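Local coordinates for protein-glutamine gamma-glutamyltransferase 2 (Pagrus major, PDB 1G0D) that probably catalyses calcium-dependent cross-linking of proteins, joining peptide-bound glutamine to the amino group of lysine or to small primary amines, at residues D140-L145 with S210-V215; T218-V223 with E365-P370; R315-D320 with C523-I528. One frame throughout, in Å; residues are numbered along the deposited sequence.

Contact 1 of 3, residues D140-L145 with S210-V215; sequences DDMVYL and SDPVYV
M142 CE lies 3.8 Å from S210 O, where a type I beta turn, D141 to Y144, packs on the first turn of helix 212-223. The turn belongs to the loop between strand 121-133 and helix 148-156, and no hydrogen bond crosses the contact. S210 O is nevertheless held: it is hydrogen-bonded to R36, whose other terminal nitrogen makes a salt bridge with D141 OD1, so one arginine spans both segments. D211 follows as the N-cap of the helix, its OD2 accepting from V213 N at 2.9 Å, from well above the carboxylate plane. P212 then opens the helix, where a missing N-H costs nothing, and its ring carries the packing. M142 crosses that ring at about a right angle; a bend at chi3 (-54°) brings its methyl CE within 3.4 Å of P212 CD. V143 comes to the same ring by its CG1 branch, 3.6 Å from P212 CB, while P212 CG faces both V143 CG1 and M142 CB. Farther along the helix V213 packs on M339, R341 and Y385. The turn itself is pinned from within by the Y144 N to D141 O bond and by an Asx turn, in which V143 N points almost straight at D141 OD1, 3.1 Å away at 173°.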
loop_
_atom_site.group_PDB
_atom_site.type_symbol
_atom_site.label_atom_id
_atom_site.label_comp_id
_atom_site.label_asym_id
_atom_site.label_seq_id
_atom_site.Cartn_x
_atom_site.Cartn_y
_atom_site.Cartn_z
ATOM N N ASP A 140 23.576 -4.206 12.718
ATOM C CA ASP A 140 24.429 -3.441 11.837
ATOM C C ASP A 140 23.792 -3.191 10.481
ATOM O O ASP A 140 24.356 -2.481 9.644
ATOM C CB ASP A 140 25.717 -4.166 11.629
ATOM C CG ASP A 140 26.519 -4.224 12.865
ATOM O OD1 ASP A 140 27.349 -5.139 12.945
ATOM O OD2 ASP A 140 26.318 -3.371 13.756
ATOM N N ASP A 141 22.623 -3.778 10.249
ATOM C CA ASP A 141 21.938 -3.604 8.975
ATOM C C ASP A 141 21.279 -2.225 8.953
ATOM O O ASP A 141 20.731 -1.770 9.973
ATOM C CB ASP A 141 20.884 -4.704 8.801
ATOM C CG ASP A 141 20.377 -4.816 7.369
ATOM O OD1 ASP A 141 20.236 -3.773 6.689
ATOM O OD2 ASP A 141 20.111 -5.949 6.920
ATOM N N MET A 142 21.324 -1.560 7.802
ATOM C CA MET A 142 20.706 -0.253 7.686
ATOM C C MET A 142 19.188 -0.273 7.909
ATOM O O MET A 142 18.618 0.739 8.315
ATOM C CB MET A 142 21.069 0.362 6.343
ATOM C CG MET A 142 22.380 1.187 6.376
ATOM S SD MET A 142 22.826 1.710 4.692
ATOM C CE MET A 142 22.845 -0.041 3.720
ATOM N N VAL A 143 18.521 -1.408 7.677
ATOM C CA VAL A 143 17.072 -1.488 7.923
ATOM C C VAL A 143 16.748 -1.900 9.394
ATOM O O VAL A 143 15.597 -2.126 9.773
ATOM C CB VAL A 143 16.406 -2.480 6.967
ATOM C CG1 VAL A 143 16.564 -2.012 5.533
ATOM C CG2 VAL A 143 17.046 -3.826 7.120
ATOM N N TYR A 144 17.770 -1.952 10.234
ATOM C CA TYR A 144 17.587 -2.317 11.620
ATOM C C TYR A 144 16.524 -1.499 12.330
ATOM O O TYR A 144 16.602 -0.261 12.336
ATOM C CB TYR A 144 18.898 -2.126 12.361
ATOM C CG TYR A 144 18.808 -2.566 13.794
ATOM C CD1 TYR A 144 18.287 -3.808 14.124
ATOM C CD2 TYR A 144 19.272 -1.751 14.826
ATOM C CE1 TYR A 144 18.240 -4.245 15.463
ATOM C CE2 TYR A 144 19.227 -2.185 16.176
ATOM C CZ TYR A 144 18.718 -3.441 16.485
ATOM O OH TYR A 144 18.760 -3.921 17.793
ATOM N N LEU A 145 15.548 -2.198 12.922
ATOM C CA LEU A 145 14.456 -1.598 13.696
ATOM C C LEU A 145 14.554 -2.279 15.075
ATOM O O LEU A 145 14.243 -3.461 15.208
ATOM C CB LEU A 145 13.097 -1.898 13.041
ATOM C CG LEU A 145 11.913 -0.910 13.304
ATOM C CD1 LEU A 145 10.725 -1.138 12.319
ATOM C CD2 LEU A 145 11.428 -1.069 14.735
ATOM N N SER A 210 22.422 -3.768 -2.489
ATOM C CA SER A 210 22.714 -3.875 -1.072
ATOM C C SER A 210 22.155 -2.675 -0.315
ATOM O O SER A 210 22.203 -2.588 0.906
ATOM C CB SER A 210 24.199 -3.862 -0.897
ATOM O OG SER A 210 24.612 -2.519 -0.986
ATOM N N ASP A 211 21.625 -1.739 -1.072
ATOM C CA ASP A 211 21.125 -0.503 -0.545
ATOM C C ASP A 211 19.618 -0.445 -0.368
ATOM O O ASP A 211 18.867 -0.478 -1.345
ATOM C CB ASP A 211 21.578 0.580 -1.513
ATOM C CG ASP A 211 21.301 1.975 -1.012
ATOM O OD1 ASP A 211 21.682 2.903 -1.739
ATOM O OD2 ASP A 211 20.714 2.157 0.076
ATOM N N PRO A 212 19.146 -0.324 0.875
ATOM C CA PRO A 212 17.689 -0.270 0.947
ATOM C C PRO A 212 17.056 0.941 0.240
ATOM O O PRO A 212 15.910 0.833 -0.197
ATOM C CB PRO A 212 17.395 -0.303 2.452
ATOM C CG PRO A 212 18.618 0.142 3.083
ATOM C CD PRO A 212 19.765 -0.243 2.201
ATOM N N VAL A 213 17.785 2.068 0.132
ATOM C CA VAL A 213 17.281 3.298 -0.524
ATOM C C VAL A 213 17.078 3.044 -2.014
ATOM O O VAL A 213 16.040 3.363 -2.580
ATOM C CB VAL A 213 18.261 4.527 -0.371
ATOM C CG1 VAL A 213 17.858 5.654 -1.337
ATOM C CG2 VAL A 213 18.233 5.083 1.066
ATOM N N TYR A 214 18.083 2.449 -2.636
ATOM C CA TYR A 214 18.062 2.118 -4.045
ATOM C C TYR A 214 16.970 1.095 -4.363
ATOM O O TYR A 214 16.151 1.305 -5.247
ATOM C CB TYR A 214 19.422 1.560 -4.415
ATOM C CG TYR A 214 19.500 0.990 -5.800
ATOM C CD1 TYR A 214 19.893 1.785 -6.867
ATOM C CD2 TYR A 214 19.169 -0.344 -6.051
ATOM C CE1 TYR A 214 19.947 1.270 -8.140
ATOM C CE2 TYR A 214 19.219 -0.874 -7.329
ATOM C CZ TYR A 214 19.601 -0.061 -8.367
ATOM O OH TYR A 214 19.591 -0.556 -9.646
ATOM N N VAL A 215 16.951 -0.017 -3.649
ATOM C CA VAL A 215 15.961 -1.049 -3.870
ATOM C C VAL A 215 14.522 -0.561 -3.582
ATOM O O VAL A 215 13.562 -0.995 -4.228
ATOM C CB VAL A 215 16.313 -2.256 -2.972
ATOM C CG1 VAL A 215 15.203 -3.276 -2.964
ATOM C CG2 VAL A 215 17.598 -2.873 -3.457
#

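Contact 2 of 3, residues T218-V223 with E365-P370; sequences TITAMV and EFCCGP
C367 SG rests on helix 212-223 at T220 and A221, where the helix packs against the chain leading into strand 368-372, an edge strand of a four-stranded antiparallel sheet in the papain-like catalytic core. The crossing is pure van der Waals packing. The sulfur is 3.9 Å from A221 CA and 4.0 Å from A221 CB, and the small alanine lets the backbones draw together, with A221 CA and C367 CA 5.7 Å apart. Beside it, T220 CG2 lies 3.9 Å from C367 SG and equally close to C368 O, thus bridging the cysteine side chain and the next carbonyl. That methyl stands anti to the backbone N of T220, while OG1 lies beside that N and anti to the carbonyl carbon (chi1 -65°), and so can reach back along the helix.

Polar ties run around this apolar patch rather than through it. T220 OG1 is hydrogen-bonded to G216 O one turn back in the helix, so the hydroxyl is satisfied while its methyl does the packing. R217, from the same helix, reaches the strand through a hydrogen bond from NE to G369 O, and G369 N is bonded to D386.

C368 leads toward the active site. It points away from the helix, and its side chain comes about 4 Å, between nearest atoms, from that of the active-site residue D355, with which it also shares backbone hydrogen bonding. T220 also touches L354, the residue before D355, so the helix packs on both strands. The backbone of the edge strand has two features of its own: G369 has phi 86° and psi -178°, where a CB would be jammed against C368 O, and a cis peptide bond then joins G369 C to P370 N.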
loop_
_atom_site.group_PDB
_atom_site.type_symbol
_atom_site.label_atom_id
_atom_site.label_comp_id
_atom_site.label_asym_id
_atom_site.label_seq_id
_atom_site.Cartn_x
_atom_site.Cartn_y
_atom_site.Cartn_z
ATOM N N THR A 218 13.580 1.583 -6.466
ATOM C CA THR A 218 13.368 0.751 -7.645
ATOM C C THR A 218 12.023 0.030 -7.594
ATOM O O THR A 218 11.308 0.010 -8.567
ATOM C CB THR A 218 14.451 -0.274 -7.762
ATOM O OG1 THR A 218 15.703 0.403 -7.871
ATOM C CG2 THR A 218 14.228 -1.142 -8.966
ATOM N N ILE A 219 11.678 -0.566 -6.460
ATOM C CA ILE A 219 10.399 -1.256 -6.326
ATOM C C ILE A 219 9.276 -0.254 -6.478
ATOM O O ILE A 219 8.317 -0.497 -7.183
ATOM C CB ILE A 219 10.272 -1.927 -4.947
ATOM C CG1 ILE A 219 11.215 -3.120 -4.865
ATOM C CG2 ILE A 219 8.863 -2.398 -4.725
ATOM C CD1 ILE A 219 11.036 -4.091 -6.026
ATOM N N THR A 220 9.385 0.887 -5.816
ATOM C CA THR A 220 8.328 1.875 -5.921
ATOM C C THR A 220 8.095 2.307 -7.369
ATOM O O THR A 220 6.958 2.578 -7.794
ATOM C CB THR A 220 8.672 3.070 -5.085
ATOM O OG1 THR A 220 8.683 2.664 -3.723
ATOM C CG2 THR A 220 7.643 4.143 -5.219
ATOM N N ALA A 221 9.178 2.341 -8.139
ATOM C CA ALA A 221 9.098 2.758 -9.533
ATOM C C ALA A 221 8.476 1.712 -10.455
ATOM O O ALA A 221 7.763 2.058 -11.408
ATOM C CB ALA A 221 10.482 3.142 -10.021
ATOM N N MET A 222 8.722 0.438 -10.170
ATOM C CA MET A 222 8.200 -0.647 -11.007
ATOM C C MET A 222 6.733 -1.020 -10.801
ATOM O O MET A 222 6.108 -1.617 -11.691
ATOM C CB MET A 222 9.057 -1.888 -10.818
ATOM C CG MET A 222 10.459 -1.719 -11.363
ATOM S SD MET A 222 10.504 -2.079 -13.127
ATOM C CE MET A 222 9.354 -3.564 -13.183
ATOM N N VAL A 223 6.186 -0.681 -9.634
ATOM C CA VAL A 223 4.794 -1.020 -9.341
ATOM C C VAL A 223 3.802 -0.444 -10.325
ATOM O O VAL A 223 2.859 -1.126 -10.716
ATOM C CB VAL A 223 4.404 -0.609 -7.925
ATOM C CG1 VAL A 223 2.928 -0.929 -7.654
ATOM C CG2 VAL A 223 5.288 -1.343 -6.963
ATOM N N GLU A 365 4.690 9.052 -14.896
ATOM C CA GLU A 365 6.112 8.926 -15.006
ATOM C C GLU A 365 6.935 9.002 -13.749
ATOM O O GLU A 365 7.882 8.224 -13.579
ATOM C CB GLU A 365 6.585 9.975 -15.994
ATOM C CG GLU A 365 6.603 9.488 -17.415
ATOM C CD GLU A 365 7.954 8.934 -17.767
ATOM O OE1 GLU A 365 8.878 9.760 -17.976
ATOM O OE2 GLU A 365 8.091 7.684 -17.810
ATOM N N PHE A 366 6.580 9.923 -12.862
ATOM C CA PHE A 366 7.370 10.099 -11.653
ATOM C C PHE A 366 6.824 9.597 -10.320
ATOM O O PHE A 366 5.941 10.212 -9.748
ATOM C CB PHE A 366 7.738 11.580 -11.507
ATOM C CG PHE A 366 8.510 12.125 -12.663
ATOM C CD1 PHE A 366 8.409 13.465 -13.003
ATOM C CD2 PHE A 366 9.338 11.300 -13.408
ATOM C CE1 PHE A 366 9.118 13.976 -14.067
ATOM C CE2 PHE A 366 10.044 11.788 -14.462
ATOM C CZ PHE A 366 9.938 13.126 -14.800
ATOM N N CYS A 367 7.379 8.497 -9.818
ATOM C CA CYS A 367 6.967 7.953 -8.530
ATOM C C CYS A 367 7.642 8.866 -7.498
ATOM O O CYS A 367 8.510 9.686 -7.876
ATOM C CB CYS A 367 7.478 6.523 -8.380
ATOM S SG CYS A 367 9.286 6.388 -8.015
ATOM N N CYS A 368 7.259 8.731 -6.217
ATOM C CA CYS A 368 7.842 9.546 -5.135
ATOM C C CYS A 368 8.643 8.801 -4.058
ATOM O O CYS A 368 8.299 7.687 -3.670
ATOM C CB CYS A 368 6.746 10.355 -4.446
ATOM S SG CYS A 368 6.395 11.889 -5.346
ATOM N N GLY A 369 9.712 9.444 -3.579
ATOM C CA GLY A 369 10.527 8.873 -2.531
ATOM C C GLY A 369 11.629 7.933 -2.961
ATOM O O GLY A 369 11.778 7.669 -4.136
ATOM N N PRO A 370 12.381 7.353 -2.012
ATOM C CA PRO A 370 12.222 7.503 -0.561
ATOM C C PRO A 370 12.489 8.866 0.032
ATOM O O PRO A 370 13.582 9.404 -0.094
ATOM C CB PRO A 370 13.169 6.454 0.002
ATOM C CG PRO A 370 14.172 6.338 -0.988
ATOM C CD PRO A 370 13.511 6.482 -2.321
#

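Contact 3 of 3, residues R315-D320 with C523-I528; sequences RLESLD and CQRKTI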
loop_
_atom_site.group_PDB
_atom_site.type_symbol
_atom_site.label_atom_id
_atom_site.label_comp_id
_atom_site.label_asym_id
_atom_site.label_seq_id
_atom_site.Cartn_x
_atom_site.Cartn_y
_atom_site.Cartn_z
ATOM N N ARG A 315 -22.265 29.924 -9.954
ATOM C CA ARG A 315 -23.085 28.723 -9.842
ATOM C C ARG A 315 -22.345 27.635 -9.096
ATOM O O ARG A 315 -22.764 26.484 -9.114
ATOM C CB ARG A 315 -23.463 28.201 -11.215
ATOM C CG ARG A 315 -24.058 29.261 -12.072
ATOM C CD ARG A 315 -24.509 28.689 -13.375
ATOM N NE ARG A 315 -25.805 28.048 -13.242
ATOM C CZ ARG A 315 -25.982 26.741 -13.357
ATOM N NH1 ARG A 315 -27.193 26.213 -13.226
ATOM N NH2 ARG A 315 -24.939 25.961 -13.599
ATOM N N LEU A 316 -21.228 28.004 -8.461
ATOM C CA LEU A 316 -20.442 27.055 -7.701
ATOM C C LEU A 316 -19.759 26.046 -8.591
ATOM O O LEU A 316 -19.682 24.866 -8.246
ATOM C CB LEU A 316 -21.339 26.284 -6.741
ATOM C CG LEU A 316 -21.497 26.832 -5.334
ATOM C CD1 LEU A 316 -20.739 25.931 -4.366
ATOM C CD2 LEU A 316 -21.012 28.295 -5.310
ATOM N N GLU A 317 -19.255 26.471 -9.735
ATOM C CA GLU A 317 -18.615 25.495 -10.583
ATOM C C GLU A 317 -17.255 25.919 -11.073
ATOM O O GLU A 317 -16.993 27.098 -11.222
ATOM C CB GLU A 317 -19.508 25.209 -11.769
ATOM C CG GLU A 317 -20.869 25.787 -11.637
ATOM C CD GLU A 317 -21.752 25.292 -12.738
ATOM O OE1 GLU A 317 -21.835 25.988 -13.785
ATOM O OE2 GLU A 317 -22.344 24.195 -12.552
ATOM N N SER A 318 -16.384 24.961 -11.341
ATOM C CA SER A 318 -15.076 25.334 -11.834
ATOM C C SER A 318 -15.347 26.177 -13.068
ATOM O O SER A 318 -16.262 25.884 -13.835
ATOM C CB SER A 318 -14.219 24.098 -12.199
ATOM O OG SER A 318 -14.892 23.153 -13.017
ATOM N N LEU A 319 -14.567 27.235 -13.249
ATOM C CA LEU A 319 -14.728 28.098 -14.409
ATOM C C LEU A 319 -14.746 27.367 -15.789
ATOM O O LEU A 319 -15.442 27.802 -16.704
ATOM C CB LEU A 319 -13.623 29.142 -14.392
ATOM C CG LEU A 319 -13.752 30.231 -13.343
ATOM C CD1 LEU A 319 -12.550 31.139 -13.454
ATOM C CD2 LEU A 319 -15.021 30.983 -13.560
ATOM N N ASP A 320 -13.990 26.278 -15.946
ATOM C CA ASP A 320 -13.961 25.543 -17.201
ATOM C C ASP A 320 -14.748 24.251 -17.093
ATOM O O ASP A 320 -14.300 23.286 -16.471
ATOM C CB ASP A 320 -12.532 25.223 -17.581
ATOM C CG ASP A 320 -12.438 24.465 -18.890
ATOM O OD1 ASP A 320 -11.319 24.110 -19.302
ATOM O OD2 ASP A 320 -13.491 24.226 -19.514
ATOM N N CYS A 523 -26.423 15.058 -9.745
ATOM C CA CYS A 523 -27.781 14.576 -9.502
ATOM C C CYS A 523 -28.734 15.463 -8.685
ATOM O O CYS A 523 -29.600 14.933 -7.976
ATOM C CB CYS A 523 -27.771 13.160 -8.910
ATOM S SG CYS A 523 -26.517 12.865 -7.711
ATOM N N GLN A 524 -28.545 16.790 -8.777
ATOM C CA GLN A 524 -29.413 17.803 -8.167
ATOM C C GLN A 524 -28.811 18.956 -7.411
ATOM O O GLN A 524 -27.923 18.799 -6.598
ATOM C CB GLN A 524 -30.510 17.176 -7.317
ATOM C CG GLN A 524 -30.252 17.069 -5.859
ATOM C CD GLN A 524 -31.378 16.320 -5.188
ATOM O OE1 GLN A 524 -32.060 16.863 -4.316
ATOM N NE2 GLN A 524 -31.599 15.064 -5.603
ATOM N N ARG A 525 -29.368 20.127 -7.694
ATOM C CA ARG A 525 -28.954 21.407 -7.128
ATOM C C ARG A 525 -30.196 22.124 -6.547
ATOM O O ARG A 525 -31.328 21.685 -6.774
ATOM C CB ARG A 525 -28.319 22.206 -8.255
ATOM C CG ARG A 525 -27.887 23.578 -7.919
ATOM C CD ARG A 525 -27.631 24.308 -9.213
ATOM N NE ARG A 525 -26.389 23.882 -9.833
ATOM C CZ ARG A 525 -25.283 24.610 -9.826
ATOM N NH1 ARG A 525 -24.194 24.143 -10.417
ATOM N NH2 ARG A 525 -25.268 25.802 -9.227
ATOM N N LYS A 526 -30.014 23.216 -5.808
ATOM C CA LYS A 526 -31.165 23.898 -5.201
ATOM C C LYS A 526 -30.702 25.122 -4.430
ATOM O O LYS A 526 -29.767 25.039 -3.652
ATOM C CB LYS A 526 -31.854 22.912 -4.253
ATOM C CG LYS A 526 -32.996 23.414 -3.385
ATOM C CD LYS A 526 -33.410 22.255 -2.444
ATOM C CE LYS A 526 -34.597 22.566 -1.537
ATOM N NZ LYS A 526 -34.306 22.164 -0.116
ATOM N N THR A 527 -31.339 26.263 -4.654
ATOM C CA THR A 527 -30.971 27.473 -3.926
ATOM C C THR A 527 -32.160 27.978 -3.139
ATOM O O THR A 527 -33.260 28.071 -3.663
ATOM C CB THR A 527 -30.508 28.580 -4.846
ATOM O OG1 THR A 527 -29.172 28.294 -5.271
ATOM C CG2 THR A 527 -30.511 29.906 -4.115
ATOM N N ILE A 528 -31.931 28.304 -1.877
ATOM C CA ILE A 528 -32.989 28.774 -1.014
ATOM C C ILE A 528 -32.616 30.099 -0.438
ATOM O O ILE A 528 -31.444 30.468 -0.418
ATOM C CB ILE A 528 -33.224 27.785 0.157
ATOM C CG1 ILE A 528 -34.679 27.335 0.158
ATOM C CG2 ILE A 528 -32.870 28.426 1.507
ATOM C CD1 ILE A 528 -35.111 26.625 -1.112
#
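Two guanidinium groups lie on one another: that of R315 stacks over that of R525, centres 4.2 Å apart and planes 22° from parallel, displaced so that R315 NH2 sits over one face of R525. The shared carboxylate of E317 probably offsets the like charges. Its OE2 meets R525 NH1 at 2.8 Å in a salt bridge, arriving at the edge of the guanidinium with the two planes nearly perpendicular. Its OE1 makes a salt bridge with R315 NH2 at 3.1 Å, a weak hydrogen bond, so that E317 joins both layers of the stack.

R525 is also gripped by the backbone beneath R315. Its NH2 donates to R315 O at 2.6 Å, close to the guanidinium plane, and its NH1 adds a weaker bond to the same oxygen. R315 bends at chi3 (81°), and this fold carries its guanidinium back over the group that its own carbonyl holds.

The arginine that reaches across starts strand 525-532, at the margin of the first of the two C-terminal beta-barrels, while 315-320 is a loop of the catalytic core after strand 307-312. The backbones stay well apart, R315 CA and R525 CA being 9.8 Å from each other, so long side chains span the interval. A leucine in place of R525 would probably deprive R315 O and E317 OE2 of these donors and the R315 guanidinium of its stacking partner. L316 and R525 also both touch L509 of the adjoining strand 502-513. R315 CB, too, lies against the R525 guanidinium, 3.6 Å from its NH2.

From the N terminus, contact 1 closes first: the loop ahead of helix 148-156 meets the start of helix 212-223, enclosing 64 residues rich in helix. Contact 2 opens on the same helix after that, so the two stand in series, and it closes at strand 368-372. They also touch, V213 CG1 lying 3.8 Å from P370 CG. Contact 3 opens at 315-320, inside the span of contact 2, and closes beyond it at 523-528. Contacts 2 and 3 therefore cross, their centres about 38 Å apart; contacts 1 and 3 are in series, and none nests. Contacts 1 and 2 knit the catalytic core around one helix, whereas contact 3 ties that core to a C-terminal barrel at the protein surface.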